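Local coordinates for protein putative transcriptional regulator (Streptomyces coelicolor, PDB 2HXI) that probably binds DNA at regulatory sites and controls transcription as a dimeric regulator of the TetR family, at residues E139-L144 / D152-R157. Residues are numbered along the deposited sequence; the frame is centred on the assembly and turned at random.
Sequences EVLQAL and DEIPAR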
# COMPACT_ATOMS: atom_id res chain seq x y z
N GLU B 139 -18.72 -9.68 7.25
CA GLU B 139 -18.28 -9.49 8.64
C GLU B 139 -17.88 -8.03 8.91
O GLU B 139 -18.19 -7.49 10.00
CB GLU B 139 -17.14 -10.47 8.95
CG GLU B 139 -16.48 -10.21 10.36
CD GLU B 139 -17.41 -10.42 11.57
OE1 GLU B 139 -18.62 -10.75 11.42
OE2 GLU B 139 -16.93 -10.17 12.71
N VAL B 140 -17.15 -7.41 7.99
CA VAL B 140 -16.78 -6.01 8.19
C VAL B 140 -18.03 -5.12 8.36
O VAL B 140 -18.18 -4.32 9.28
CB VAL B 140 -15.84 -5.52 7.06
CG1 VAL B 140 -15.53 -4.04 7.26
CG2 VAL B 140 -14.51 -6.34 7.05
N LEU B 141 -19.00 -5.35 7.48
CA LEU B 141 -20.21 -4.53 7.48
C LEU B 141 -21.04 -4.79 8.77
O LEU B 141 -21.58 -3.84 9.36
CB LEU B 141 -21.03 -4.84 6.22
CG LEU B 141 -20.45 -4.35 4.87
CD1 LEU B 141 -21.10 -4.93 3.58
CD2 LEU B 141 -20.37 -2.81 4.85
N GLN B 142 -21.13 -6.05 9.23
CA GLN B 142 -21.87 -6.35 10.47
C GLN B 142 -21.14 -5.67 11.64
O GLN B 142 -21.77 -5.08 12.51
CB GLN B 142 -21.95 -7.88 10.69
CG GLN B 142 -22.92 -8.57 9.74
CD GLN B 142 -24.40 -8.26 10.08
OE1 GLN B 142 -24.71 -7.54 11.02
NE2 GLN B 142 -25.30 -8.84 9.31
N ALA B 143 -19.82 -5.78 11.65
CA ALA B 143 -19.02 -5.07 12.69
C ALA B 143 -19.23 -3.54 12.71
O ALA B 143 -19.44 -2.97 13.79
CB ALA B 143 -17.52 -5.43 12.58
N LEU B 144 -19.23 -2.93 11.53
CA LEU B 144 -19.49 -1.49 11.41
C LEU B 144 -20.93 -1.15 11.91
O LEU B 144 -21.15 -0.16 12.62
CB LEU B 144 -19.30 -1.03 9.98
CG LEU B 144 -17.76 -1.00 9.59
CD1 LEU B 144 -17.57 -0.78 8.06
CD2 LEU B 144 -16.93 0.11 10.45
N ASP B 152 -26.19 5.05 6.68
CA ASP B 152 -25.93 5.88 5.53
C ASP B 152 -24.42 6.04 5.33
O ASP B 152 -23.99 6.14 4.19
CB ASP B 152 -26.55 7.25 5.67
CG ASP B 152 -26.43 7.81 7.09
OD1 ASP B 152 -27.26 7.40 7.97
OD2 ASP B 152 -25.53 8.67 7.31
N GLU B 153 -23.65 6.03 6.44
CA GLU B 153 -22.19 6.31 6.39
C GLU B 153 -21.36 5.04 6.18
O GLU B 153 -20.18 5.11 5.76
CB GLU B 153 -21.75 6.95 7.67
CG GLU B 153 -22.15 8.38 7.86
CD GLU B 153 -21.57 8.91 9.16
OE1 GLU B 153 -20.67 8.24 9.78
OE2 GLU B 153 -22.04 9.97 9.59
N ILE B 154 -21.97 3.89 6.43
CA ILE B 154 -21.23 2.62 6.42
C ILE B 154 -20.48 2.29 5.13
O ILE B 154 -19.27 1.89 5.17
CB ILE B 154 -22.05 1.49 7.02
CG1 ILE B 154 -22.09 1.73 8.54
CG2 ILE B 154 -21.45 0.11 6.64
CD1 ILE B 154 -23.02 0.83 9.30
N PRO B 155 -21.10 2.46 3.97
CA PRO B 155 -20.31 2.14 2.73
C PRO B 155 -19.03 2.98 2.61
O PRO B 155 -17.95 2.44 2.22
CB PRO B 155 -21.32 2.46 1.59
CG PRO B 155 -22.68 2.16 2.25
CD PRO B 155 -22.50 2.80 3.66
N ALA B 156 -19.10 4.28 2.95
CA ALA B 156 -17.90 5.10 2.85
C ALA B 156 -16.85 4.66 3.89
O ALA B 156 -15.68 4.58 3.59
CB ALA B 156 -18.23 6.55 3.03
N ARG B 157 -17.32 4.37 5.10
CA ARG B 157 -16.44 3.90 6.21
C ARG B 157 -15.76 2.56 5.84
O ARG B 157 -14.55 2.37 6.00
CB ARG B 157 -17.28 3.79 7.49
CG ARG B 157 -18.03 5.12 7.87
CD ARG B 157 -17.26 5.87 8.86
NE ARG B 157 -17.93 7.04 9.42
CZ ARG B 157 -17.23 8.04 9.96
NH1 ARG B 157 -15.92 7.93 10.02
NH2 ARG B 157 -17.84 9.12 10.47
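Ile154, on helix 154-173, presses its branched side chain against Leu141 and Leu144 of helix 131-146, joining two consecutive helices of the all-helical C-terminal domain of a TetR-family regulator. Leu141 and Leu144 lie three residues apart, about one helical turn; Leu144 points its CB toward the other helix, while Leu141 reaches Ile154 only through its outer methyl, CD2. Two branches of Ile154 share the work. Ile154 CG2, anti to its own N, meets Leu141 CD2 at 3.6 Å and Leu144 CB at 4.1 Å, so this one methyl touches both leucines. The other branch, with CG1 anti to the carbonyl carbon (chi1 -73°), carries Ile154 CD1 to the carbonyl of Leu144, 3.9 Å from Leu144 C. Leu141 and Ile154 meet at a slant. No hydrogen bond links the segments, which bury 203 Å² between them, so the join is apolar packing. Leu205 and Phe208 of the second subunit pack on Leu141 and Ile154 respectively, so both residues also take part in the subunit interface. Leu144 also touches Leu234 of helix 219-237. Leu144 CD1 lies 4.4 Å from Arg157 C, whereas the arginine's side chain turns back to a salt bridge within its own segment: NE and NH2 of Arg157 both donate to Glu153 OE1 at 3.0 Å, from one face of the carboxylate plane, with that oxygen only 1° out of the guanidinium plane.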